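Local coordinates for motility protein B (Helicobacter pylori, PDB 3S06) that probably forms, with MotA, the stator needed for flagellar rotation, its periplasmic OmpA-like domain perhaps fastening the torque-generating machinery to the cell wall, at residues Ser25-Pro30 and Ile139-Asp144; Val65-Arg70 and Pro108-Phe113. All blocks are in the same frame, centred on the assembly; numbering follows the deposited sequence.

Contact 1 of 2, residues Ser25-Pro30 and Ile139-Asp144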
ATOM      1  N   SER A  25       6.006   1.049   9.653  1.00  7.77           N
ATOM      2  CA  SER A  25       6.154   0.483  11.002  1.00  7.56           C
ATOM      3  C   SER A  25       6.317   1.606  12.012  1.00  8.00           C
ATOM      4  O   SER A  25       6.920   2.630  11.710  1.00  7.78           O
ATOM      5  CB  SER A  25       7.397  -0.426  11.083  1.00  8.54           C
ATOM      6  OG  SER A  25       7.311  -1.542  10.206  1.00  9.43           O
ATOM      7  N   ILE A  26       5.820   1.382  13.225  1.00  7.35           N
ATOM      8  CA  ILE A  26       5.842   2.399  14.281  1.00  8.19           C
ATOM      9  C   ILE A  26       6.476   1.819  15.540  1.00  9.48           C
ATOM     10  O   ILE A  26       6.013   0.787  16.042  1.00 10.28           O
ATOM     11  CB  ILE A  26       4.406   2.859  14.625  1.00  8.57           C
ATOM     12  CG1 ILE A  26       3.708   3.355  13.341  1.00 10.00           C
ATOM     13  CG2 ILE A  26       4.464   4.007  15.643  1.00 10.14           C
ATOM     14  CD1 ILE A  26       2.230   3.730  13.467  1.00 17.02           C
ATOM     15  N   LEU A  27       7.526   2.467  16.032  1.00  9.52           N
ATOM     16  CA  LEU A  27       8.028   2.154  17.376  1.00 10.56           C
ATOM     17  C   LEU A  27       7.435   3.171  18.340  1.00 10.88           C
ATOM     18  O   LEU A  27       7.663   4.367  18.191  1.00 10.65           O
ATOM     19  CB  LEU A  27       9.548   2.210  17.432  1.00 10.86           C
ATOM     20  CG  LEU A  27      10.322   1.089  16.777  1.00 12.95           C
ATOM     21  CD1 LEU A  27      11.791   1.494  16.866  1.00 13.10           C
ATOM     22  CD2 LEU A  27      10.046  -0.242  17.516  1.00 12.81           C
ATOM     23  N   LYS A  28       6.653   2.684  19.304  1.00 10.20           N
ATOM     24  CA  LYS A  28       5.940   3.569  20.204  0.70 11.62           C
ATOM     25  C   LYS A  28       6.736   3.683  21.499  1.00 11.63           C
ATOM     26  O   LYS A  28       6.960   2.692  22.206  1.00 13.87           O
ATOM     27  CB  LYS A  28       4.509   3.055  20.444  0.70 11.83           C
ATOM     28  CG  LYS A  28       3.573   3.427  19.310  0.70 13.14           C
ATOM     29  CD  LYS A  28       2.187   2.934  19.563  0.70 17.66           C
ATOM     30  CE  LYS A  28       1.508   2.667  18.264  0.70 19.79           C
ATOM     31  NZ  LYS A  28       0.966   3.935  17.708  0.70 21.14           N
ATOM     32  N   LEU A  29       7.208   4.897  21.786  1.00 10.73           N
ATOM     33  CA  LEU A  29       8.056   5.121  22.953  1.00  9.99           C
ATOM     34  C   LEU A  29       7.321   5.998  23.960  1.00  9.12           C
ATOM     35  O   LEU A  29       7.289   7.222  23.804  1.00  9.03           O
ATOM     36  CB  LEU A  29       9.389   5.787  22.554  1.00  9.74           C
ATOM     37  CG  LEU A  29      10.094   5.132  21.357  1.00 12.09           C
ATOM     38  CD1 LEU A  29      11.273   5.984  20.921  1.00 13.57           C
ATOM     39  CD2 LEU A  29      10.500   3.704  21.687  1.00 12.74           C
ATOM     40  N   PRO A  30       6.725   5.384  25.007  1.00  9.12           N
ATOM     41  CA  PRO A  30       6.047   6.204  26.030  1.00  8.57           C
ATOM     42  C   PRO A  30       6.985   7.239  26.635  1.00  8.43           C
ATOM     43  O   PRO A  30       8.209   7.029  26.667  1.00  7.95           O
ATOM     44  CB  PRO A  30       5.604   5.167  27.082  1.00  9.12           C
ATOM     45  CG  PRO A  30       5.509   3.868  26.294  1.00  9.26           C
ATOM     46  CD  PRO A  30       6.709   3.954  25.358  1.00  9.50           C
ATOM     47  N   ILE A 139       8.543   6.493  16.471  0.60  8.81           N
ATOM     48  CA  ILE A 139       9.441   6.527  15.329  0.60  8.23           C
ATOM     49  C   ILE A 139       8.727   5.757  14.233  0.60  8.11           C
ATOM     50  O   ILE A 139       8.377   4.582  14.391  0.60  7.73           O
ATOM     51  CB  ILE A 139      10.826   5.939  15.621  0.60  8.19           C
ATOM     52  CG1 ILE A 139      11.437   6.605  16.848  0.60  9.70           C
ATOM     53  CG2 ILE A 139      11.763   6.132  14.390  0.60  8.62           C
ATOM     54  CD1 ILE A 139      12.699   5.959  17.283  0.60  9.45           C
ATOM     55  N   PHE A 140       8.496   6.448  13.130  1.00  7.90           N
ATOM     56  CA  PHE A 140       7.678   5.909  12.030  1.00  8.77           C
ATOM     57  C   PHE A 140       8.594   5.690  10.836  1.00  8.35           C
ATOM     58  O   PHE A 140       9.330   6.618  10.425  1.00  8.45           O
ATOM     59  CB  PHE A 140       6.556   6.897  11.702  1.00  9.60           C
ATOM     60  CG  PHE A 140       5.715   6.494  10.511  1.00 12.24           C
ATOM     61  CD1 PHE A 140       4.978   5.318  10.534  1.00 16.46           C
ATOM     62  CD2 PHE A 140       5.671   7.296   9.370  1.00 14.46           C
ATOM     63  CE1 PHE A 140       4.185   4.946   9.414  1.00 17.72           C
ATOM     64  CE2 PHE A 140       4.877   6.937   8.266  1.00 16.66           C
ATOM     65  CZ  PHE A 140       4.148   5.737   8.302  1.00 15.52           C
ATOM     66  N   PHE A 141       8.569   4.461  10.318  1.00  8.17           N
ATOM     67  CA  PHE A 141       9.421   4.047   9.213  1.00  7.88           C
ATOM     68  C   PHE A 141       8.568   3.869   7.967  1.00  7.62           C
ATOM     69  O   PHE A 141       7.619   3.091   7.970  1.00  8.91           O
ATOM     70  CB  PHE A 141      10.107   2.724   9.536  1.00  7.27           C
ATOM     71  CG  PHE A 141      10.971   2.778  10.769  1.00  9.09           C
ATOM     72  CD1 PHE A 141      12.344   2.966  10.646  1.00 11.86           C
ATOM     73  CD2 PHE A 141      10.419   2.620  12.038  1.00  7.40           C
ATOM     74  CE1 PHE A 141      13.159   3.012  11.788  1.00 13.67           C
ATOM     75  CE2 PHE A 141      11.214   2.665  13.179  1.00  9.80           C
ATOM     76  CZ  PHE A 141      12.584   2.843  13.051  1.00  9.63           C
ATOM     77  N   SER A 142       8.923   4.557   6.887  1.00  7.74           N
ATOM     78  CA  SER A 142       8.103   4.522   5.664  1.00  8.47           C
ATOM     79  C   SER A 142       8.981   4.710   4.428  1.00  9.31           C
ATOM     80  O   SER A 142      10.191   4.810   4.543  1.00  9.88           O
ATOM     81  CB  SER A 142       7.030   5.617   5.699  1.00  8.40           C
ATOM     82  OG  SER A 142       7.650   6.894   5.598  1.00 10.52           O
ATOM     83  N   THR A 143       8.382   4.687   3.230  1.00  9.66           N
ATOM     84  CA  THR A 143       9.098   5.115   2.019  1.00 10.05           C
ATOM     85  C   THR A 143       8.191   6.061   1.214  1.00  9.88           C
ATOM     86  O   THR A 143       7.027   6.216   1.549  1.00 10.84           O
ATOM     87  CB  THR A 143       9.555   3.929   1.120  1.00 10.74           C
ATOM     88  OG1 THR A 143       8.411   3.329   0.502  1.00 10.80           O
ATOM     89  CG2 THR A 143      10.330   2.856   1.911  1.00 10.81           C
ATOM     90  N   ASP A 144       8.689   6.719   0.168  0.70 10.47           N
ATOM     91  CA  ASP A 144       7.765   7.520  -0.660  0.70 10.79           C
ATOM     92  C   ASP A 144       7.507   6.894  -2.036  0.70 10.12           C
ATOM     93  O   ASP A 144       7.242   7.611  -3.018  0.70 10.04           O
ATOM     94  CB  ASP A 144       8.179   9.013  -0.762  0.70 11.60           C
ATOM     95  CG  ASP A 144       9.528   9.215  -1.438  0.70 14.42           C
ATOM     96  OD1 ASP A 144      10.194   8.223  -1.811  0.70 14.66           O
ATOM     97  OD2 ASP A 144       9.921  10.394  -1.594  0.70 17.10           O
TER
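Phe-140 and Phe-141 send their rings to opposite faces of the sheet: Phe-140 holds CG anti to its backbone N (chi1 176°), bringing CD1 against Ile-26, whereas Phe-141 swings CG beside its own N (chi1 -60°), setting the ring's CD2-CE2 edge against Ser-25 and Leu-27. Ile-26 CG1 meets the Phe-140 ring at its edge, 3.7 Å from CD1. On the other face, Leu-27 CD1 comes to the edge of the Phe-141 ring, 3.9 Å from CE2. The backbone O of Ser-25 lies in the plane of the Phe-141 ring, 3.5 Å from CD2. Further along, the delta methyls of Leu-29 and Ile-139 meet, CD1 to CD1, at 3.9 Å. The backbones form an antiparallel ladder joining strand 24-29 to strand 137-142, the middle strand of the OmpA-like domain's mixed sheet. Ser-25 and Phe-141 make one hydrogen-bonded pair, Leu-27 and Ile-139 the next. The Ser-25 O takes the N-H of Phe-141 at 2.8 Å, and Leu-27 N reaches Ile-139 O at 2.8 Å. Between them, Ile-26 and Phe-140 form the non-hydrogen-bonded pair, but Ile-26 CA makes a CA-H...O contact with Ile-139 O at 3.3 Å. Helix 48-57 covers Leu-27, Leu-29 and Ile-139 through Ile-54, while a cation-pi contact joins Phe-140 to Arg-70. Ser-25 OG is hydrogen-bonded to His-152 of the second subunit, whose Phe-159 packs on Leu-27.

Contact 2 of 2, residues Val65-Arg70 and Pro108-Phe113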
ATOM      1  N   VAL A  65      14.749   4.111   3.286  0.70 15.46           N
ATOM      2  CA  VAL A  65      13.786   4.177   4.382  0.70 13.60           C
ATOM      3  C   VAL A  65      13.814   5.595   4.953  0.70 12.69           C
ATOM      4  O   VAL A  65      14.886   6.181   5.142  0.70 12.64           O
ATOM      5  CB  VAL A  65      14.044   3.118   5.481  0.70 13.83           C
ATOM      6  CG1 VAL A  65      12.976   3.208   6.570  0.70 13.72           C
ATOM      7  CG2 VAL A  65      14.057   1.712   4.865  0.70 14.97           C
ATOM      8  N   HIS A  66      12.627   6.150   5.165  1.00 11.45           N
ATOM      9  CA  HIS A  66      12.466   7.461   5.764  1.00 10.94           C
ATOM     10  C   HIS A  66      12.060   7.266   7.205  1.00  9.30           C
ATOM     11  O   HIS A  66      11.217   6.427   7.502  1.00  9.73           O
ATOM     12  CB  HIS A  66      11.393   8.257   5.000  1.00 11.33           C
ATOM     13  CG  HIS A  66      11.781   8.536   3.582  1.00 14.90           C
ATOM     14  ND1 HIS A  66      10.889   8.990   2.633  1.00 15.92           N
ATOM     15  CD2 HIS A  66      12.978   8.425   2.954  1.00 18.23           C
ATOM     16  CE1 HIS A  66      11.518   9.139   1.480  1.00 17.31           C
ATOM     17  NE2 HIS A  66      12.785   8.800   1.645  1.00 20.22           N
ATOM     18  N   ILE A  67      12.711   8.014   8.092  1.00  8.43           N
ATOM     19  CA  ILE A  67      12.480   7.912   9.532  1.00  7.72           C
ATOM     20  C   ILE A  67      11.858   9.220  10.033  1.00  7.70           C
ATOM     21  O   ILE A  67      12.484  10.293   9.943  1.00  7.81           O
ATOM     22  CB  ILE A  67      13.838   7.655  10.246  1.00  7.91           C
ATOM     23  CG1 ILE A  67      14.454   6.364   9.680  1.00  9.33           C
ATOM     24  CG2 ILE A  67      13.632   7.504  11.772  1.00  8.42           C
ATOM     25  CD1 ILE A  67      15.984   6.235   9.945  1.00 13.94           C
ATOM     26  N   ASN A  68      10.635   9.140  10.563  1.00  7.33           N
ATOM     27  CA  ASN A  68       9.938  10.339  10.994  1.00  7.73           C
ATOM     28  C   ASN A  68       9.658  10.218  12.482  1.00  7.32           C
ATOM     29  O   ASN A  68       8.987   9.275  12.912  1.00  7.48           O
ATOM     30  CB  ASN A  68       8.626  10.496  10.203  1.00  8.97           C
ATOM     31  CG  ASN A  68       7.823  11.726  10.624  1.00 12.85           C
ATOM     32  OD1 ASN A  68       6.696  11.582  11.116  1.00 18.92           O
ATOM     33  ND2 ASN A  68       8.364  12.928  10.397  1.00 14.21           N
ATOM     34  N   VAL A  69      10.187  11.167  13.257  1.00  7.22           N
ATOM     35  CA  VAL A  69      10.023  11.162  14.699  1.00  6.77           C
ATOM     36  C   VAL A  69       8.794  12.007  15.076  1.00  7.74           C
ATOM     37  O   VAL A  69       8.789  13.215  14.867  1.00  7.69           O
ATOM     38  CB  VAL A  69      11.298  11.698  15.401  1.00  7.17           C
ATOM     39  CG1 VAL A  69      11.139  11.562  16.906  1.00  6.42           C
ATOM     40  CG2 VAL A  69      12.587  10.955  14.899  1.00  6.36           C
ATOM     41  N   ARG A  70       7.776  11.355  15.659  1.00  6.77           N
ATOM     42  CA  ARG A  70       6.463  11.982  15.894  1.00  8.29           C
ATOM     43  C   ARG A  70       6.145  12.218  17.367  1.00  8.47           C
ATOM     44  O   ARG A  70       6.222  11.290  18.166  1.00  9.66           O
ATOM     45  CB  ARG A  70       5.367  11.058  15.347  1.00  7.86           C
ATOM     46  CG  ARG A  70       5.534  10.640  13.874  1.00 11.44           C
ATOM     47  CD  ARG A  70       4.490   9.541  13.622  1.00 16.70           C
ATOM     48  NE  ARG A  70       4.084   9.415  12.250  1.00 19.37           N
ATOM     49  CZ  ARG A  70       3.091   8.613  11.875  1.00 17.79           C
ATOM     50  NH1 ARG A  70       2.445   7.856  12.762  1.00 18.46           N
ATOM     51  NH2 ARG A  70       2.757   8.559  10.619  1.00 19.42           N
ATOM     52  N   PRO A 108      21.330  12.070   9.017  1.00 11.98           N
ATOM     53  CA  PRO A 108      20.396  13.193   9.034  1.00 12.06           C
ATOM     54  C   PRO A 108      19.584  13.258   7.749  1.00 11.32           C
ATOM     55  O   PRO A 108      18.453  13.733   7.784  1.00 10.92           O
ATOM     56  CB  PRO A 108      21.297  14.437   9.176  1.00 12.78           C
ATOM     57  CG  PRO A 108      22.693  13.944   9.140  1.00 14.23           C
ATOM     58  CD  PRO A 108      22.711  12.478   9.306  1.00 12.54           C
ATOM     59  N   ASN A 109      20.136  12.757   6.637  1.00 11.78           N
ATOM     60  CA  ASN A 109      19.407  12.772   5.357  1.00 11.89           C
ATOM     61  C   ASN A 109      18.142  11.915   5.311  1.00 11.29           C
ATOM     62  O   ASN A 109      17.380  12.013   4.351  1.00 10.90           O
ATOM     63  CB  ASN A 109      20.297  12.343   4.184  1.00 12.78           C
ATOM     64  CG  ASN A 109      21.535  13.196   4.031  1.00 16.99           C
ATOM     65  OD1 ASN A 109      21.540  14.398   4.323  1.00 20.93           O
ATOM     66  ND2 ASN A 109      22.606  12.574   3.548  1.00 21.71           N
ATOM     67  N   GLN A 110      17.966  11.031   6.295  1.00 10.42           N
ATOM     68  CA  GLN A 110      16.791  10.160   6.378  1.00 10.30           C
ATOM     69  C   GLN A 110      15.808  10.604   7.476  1.00  8.35           C
ATOM     70  O   GLN A 110      14.812   9.922   7.703  1.00  9.63           O
ATOM     71  CB  GLN A 110      17.230   8.711   6.694  1.00 11.43           C
ATOM     72  CG  GLN A 110      17.859   7.943   5.517  1.00 16.80           C
ATOM     73  CD  GLN A 110      18.534   6.651   5.984  1.00 22.43           C
ATOM     74  OE1 GLN A 110      19.724   6.651   6.327  1.00 27.98           O
ATOM     75  NE2 GLN A 110      17.783   5.549   5.999  1.00 21.86           N
ATOM     76  N   LEU A 111      16.110  11.690   8.182  1.00  7.54           N
ATOM     77  CA  LEU A 111      15.350  12.067   9.372  1.00  6.92           C
ATOM     78  C   LEU A 111      14.478  13.306   9.201  1.00  7.65           C
ATOM     79  O   LEU A 111      14.900  14.314   8.607  1.00  6.96           O
ATOM     80  CB  LEU A 111      16.312  12.307  10.565  1.00  7.21           C
ATOM     81  CG  LEU A 111      16.829  11.003  11.212  1.00  7.08           C
ATOM     82  CD1 LEU A 111      18.028  11.281  12.109  1.00  5.80           C
ATOM     83  CD2 LEU A 111      15.699  10.342  12.028  1.00  8.05           C
ATOM     84  N   SER A 112      13.306  13.242   9.827  1.00  6.00           N
ATOM     85  CA  SER A 112      12.370  14.347   9.918  1.00  6.94           C
ATOM     86  C   SER A 112      11.649  14.231  11.248  1.00  6.56           C
ATOM     87  O   SER A 112      11.771  13.190  11.959  1.00  6.15           O
ATOM     88  CB  SER A 112      11.359  14.293   8.756  1.00  6.23           C
ATOM     89  OG  SER A 112      10.629  13.063   8.771  1.00  7.33           O
ATOM     90  N   PHE A 113      10.891  15.265  11.607  1.00  5.80           N
ATOM     91  CA  PHE A 113      10.077  15.199  12.821  1.00  7.89           C
ATOM     92  C   PHE A 113       8.694  15.784  12.615  1.00  8.36           C
ATOM     93  O   PHE A 113       8.469  16.567  11.675  1.00  9.17           O
ATOM     94  CB  PHE A 113      10.778  15.827  14.039  1.00  7.36           C
ATOM     95  CG  PHE A 113      10.925  17.334  13.969  1.00  9.08           C
ATOM     96  CD1 PHE A 113      10.011  18.171  14.636  1.00 10.28           C
ATOM     97  CD2 PHE A 113      11.977  17.907  13.269  1.00 10.44           C
ATOM     98  CE1 PHE A 113      10.165  19.583  14.591  1.00 12.27           C
ATOM     99  CE2 PHE A 113      12.129  19.309  13.215  1.00 10.33           C
ATOM    100  CZ  PHE A 113      11.221  20.131  13.896  1.00 10.73           C
TER
HETATM  101  O   HOH W   1      12.208  11.367   7.170  1.00 10.15           O
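Ser-112 OG receives an amide N-H from Asn-68 ND2 at 2.8 Å, with the hydroxyl oxygen close to the amide plane. The serine's chi1 of 59° puts OG between its backbone N and carbonyl carbon, where it also hydrogen-bonds a water; that water donates to Ile-67 O, which also accepts the Ser-112 N-H. One carbonyl is thus gripped twice. On the other face, Ile-67 CG2 presses against Leu-111 CD2 at 3.5 Å. At the end of the 3-10 turn 108-110, Gln-110 stretches out beyond CG, and its NE2 donates to Val-65 O at 3.1 Å; the acceptor lies in the glutamine's amide plane, although the N-H arrives 22° off the carbonyl plane. The main chain keeps these groups in parallel register: Ile-67 N reaches Gln-110 O at 2.9 Å, and Val-69 N meets Ser-112 O at 2.9 Å in an almost straight bond (176° at the hydrogen). Asn-68 OD1 accepts a hydrogen bond from the Ser-114 hydroxyl, so both ends of the amide have partners. Phe-113 carries the sheet into the third subunit by antiparallel pairing. Strands 66-74 and 111-120 are the parallel arms of a beta-alpha-beta crossover, whose helix 86-103 packs Met-98 on Val-69, Leu-111 and Phe-113, while strand 137-142 flanks the other edge of strand 66-74.

How the contacts relate
Both contacts are buried and belong to one mixed sheet, where strands 137-142 and 66-74 run side by side. Phe-140 O lies 2.8 Å from Asn-68 N, a probable hydrogen bond linking the two. Contact 1 is antiparallel, its side-chain contacts apolar on both faces; contact 2 is parallel, with apolar packing on one face and amide, hydroxyl and water on the other. Different helices cover them: 48-57 over contact 1, 86-103 over contact 2. Their subunit neighbours differ too, chiefly the second subunit at contact 1 and the third at contact 2, where strand 111-120 is outermost within the chain.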